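Local coordinates for protein 3'3'-cGAMP-specific phosphodiesterase 3 (PDB 5Z7C) that belongs to the HD-domain phosphodiesterase family and is a largely helical protein, at residues V157-R162 and A166-I171. The protein carries 2 engineered substitutions. Residues are numbered along the deposited sequence; the frame is centred on the assembly and turned at random.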
loop_
_atom_site.group_PDB
_atom_site.type_symbol
_atom_site.label_atom_id
_atom_site.label_comp_id
_atom_site.label_asym_id
_atom_site.label_seq_id
_atom_site.Cartn_x
_atom_site.Cartn_y
_atom_site.Cartn_z
ATOM N N VAL A 157 1.613 -12.526 0.508
ATOM C CA VAL A 157 1.977 -11.527 -0.439
ATOM C C VAL A 157 3.416 -11.759 -0.830
ATOM O O VAL A 157 3.763 -11.675 -1.982
ATOM C CB VAL A 157 1.792 -10.154 0.156
ATOM C CG1 VAL A 157 2.380 -9.108 -0.698
ATOM C CG2 VAL A 157 0.381 -9.876 0.289
ATOM N N ALA A 158 4.254 -12.053 0.136
ATOM C CA ALA A 158 5.654 -12.153 -0.126
ATOM C C ALA A 158 5.885 -13.252 -1.096
ATOM O O ALA A 158 6.682 -13.132 -1.980
ATOM C CB ALA A 158 6.367 -12.437 1.120
ATOM N N ARG A 159 5.196 -14.349 -0.919
ATOM C CA ARG A 159 5.337 -15.458 -1.820
ATOM C C ARG A 159 4.871 -15.109 -3.212
ATOM O O ARG A 159 5.463 -15.511 -4.179
ATOM C CB ARG A 159 4.602 -16.667 -1.286
ATOM C CG ARG A 159 5.166 -17.170 -0.021
ATOM C CD ARG A 159 4.746 -18.575 0.258
ATOM N NE ARG A 159 5.203 -18.993 1.567
ATOM C CZ ARG A 159 4.477 -18.907 2.662
ATOM N NH1 ARG A 159 3.263 -18.427 2.604
ATOM N NH2 ARG A 159 4.972 -19.292 3.807
ATOM N N GLU A 160 3.787 -14.372 -3.309
ATOM C CA GLU A 160 3.251 -14.017 -4.590
ATOM C C GLU A 160 4.246 -13.168 -5.306
ATOM O O GLU A 160 4.392 -13.248 -6.495
ATOM C CB GLU A 160 1.945 -13.286 -4.446
ATOM C CG GLU A 160 0.949 -13.689 -5.470
ATOM C CD GLU A 160 -0.345 -12.963 -5.330
ATOM O OE1 GLU A 160 -0.772 -12.749 -4.190
ATOM O OE2 GLU A 160 -0.939 -12.606 -6.354
ATOM N N LEU A 161 4.968 -12.378 -4.554
ATOM C CA LEU A 161 5.905 -11.462 -5.121
ATOM C C LEU A 161 7.226 -12.124 -5.361
ATOM O O LEU A 161 8.164 -11.490 -5.766
ATOM C CB LEU A 161 6.090 -10.282 -4.214
ATOM C CG LEU A 161 4.868 -9.455 -3.943
ATOM C CD1 LEU A 161 5.253 -8.368 -3.065
ATOM C CD2 LEU A 161 4.402 -8.879 -5.184
ATOM N N ARG A 162 7.267 -13.416 -5.129
ATOM C CA ARG A 162 8.404 -14.214 -5.482
ATOM C C ARG A 162 9.596 -13.825 -4.661
ATOM O O ARG A 162 10.682 -13.748 -5.178
ATOM C CB ARG A 162 8.823 -13.880 -6.887
ATOM C CG ARG A 162 7.691 -13.828 -7.847
ATOM C CD ARG A 162 7.054 -15.167 -7.993
ATOM N NE ARG A 162 6.587 -15.376 -9.352
ATOM C CZ ARG A 162 5.317 -15.556 -9.685
ATOM N NH1 ARG A 162 4.378 -15.552 -8.751
ATOM N NH2 ARG A 162 4.984 -15.737 -10.954
ATOM N N ALA A 166 12.105 -17.365 3.484
ATOM C CA ALA A 166 12.638 -16.714 4.626
ATOM C C ALA A 166 11.969 -15.395 4.801
ATOM O O ALA A 166 11.687 -14.994 5.893
ATOM C CB ALA A 166 14.059 -16.535 4.449
ATOM N N VAL A 167 11.756 -14.687 3.715
ATOM C CA VAL A 167 11.064 -13.421 3.788
ATOM C C VAL A 167 9.645 -13.604 4.234
ATOM O O VAL A 167 9.156 -12.882 5.044
ATOM C CB VAL A 167 11.057 -12.714 2.436
ATOM C CG1 VAL A 167 10.342 -11.424 2.526
ATOM C CG2 VAL A 167 12.420 -12.451 2.012
ATOM N N ALA A 168 8.972 -14.565 3.663
ATOM C CA ALA A 168 7.608 -14.817 4.012
ATOM C C ALA A 168 7.556 -15.232 5.438
ATOM O O ALA A 168 6.703 -14.825 6.190
ATOM C CB ALA A 168 7.095 -15.896 3.177
ATOM N N GLN A 169 8.490 -16.061 5.809
ATOM C CA GLN A 169 8.561 -16.488 7.153
ATOM C C GLN A 169 9.398 -15.416 7.671
ATOM O O GLN A 169 10.536 -15.300 7.280
ATOM C CB GLN A 169 9.344 -17.764 7.186
ATOM C CG GLN A 169 9.389 -18.379 8.506
ATOM C CD GLN A 169 8.109 -19.050 8.825
ATOM O OE1 GLN A 169 7.457 -19.576 7.940
ATOM N NE2 GLN A 169 7.720 -19.029 10.091
ATOM N N GLY A 170 8.839 -14.570 8.482
ATOM C CA GLY A 170 9.603 -13.453 8.937
ATOM C C GLY A 170 8.855 -12.240 8.570
ATOM O O GLY A 170 9.292 -11.160 8.827
ATOM N N ILE A 171 7.729 -12.428 7.929
ATOM C CA ILE A 171 6.689 -11.440 7.910
ATOM C C ILE A 171 5.694 -12.119 8.829
ATOM O O ILE A 171 5.002 -11.490 9.581
ATOM C CB ILE A 171 6.110 -11.294 6.532
ATOM C CG1 ILE A 171 7.089 -10.542 5.661
ATOM C CG2 ILE A 171 4.901 -10.485 6.575
ATOM C CD1 ILE A 171 6.614 -10.329 4.298
#
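Ala158 and Ala168 bring two helix ends together, their CB atoms 4.1 Å apart. Both methyl groups point toward the opposite segment. The small side chains let the backbones come close, with the CA atoms of this pair at 5.3 Å. Ala158 CB also lies 3.9 Å from Ala168 CA, so it rests against the backbone of its partner as well as the methyl group.

Ile171 reaches the same methyl from further along the chain. Its CG1 branch stands anti to the carbonyl carbon (chi1 -74°) and runs on extended, and its end atom CD1 meets Ala158 CB at 3.8 Å. Val167 adds a looser touch through CG1, 4.3 Å from Ala158 CB. One alanine methyl is thus met by three residues of 166-171, all of them buried.

Arg159 lies across the exposed side of the contact. Its CG is 3.9 Å from Ala168 CB. The chain is extended from CG to NE. The last torsion (chi4 94°) then turns the guanidinium roughly square to the plane of that chain, which lays a face against the methyl. Ala168 CB sits 3.8 Å above the guanidinium plane, displaced toward the rim. NH2 of Arg159 forms a salt bridge with OE2 of Glu165, just ahead of the second segment, which probably helps to hold the flat group over the alanine.

Around the apolar patch, Val167 also packs on Asp67 and Thr71 of helix 62-73, and Ile171 on Leu74. Helix 141-160 ends in a Schellman motif, with Arg162 at positive phi. A short turn then joins it to the short helix 165-168, with alanine packed on alanine, as part of the helical HD-domain region of the chain.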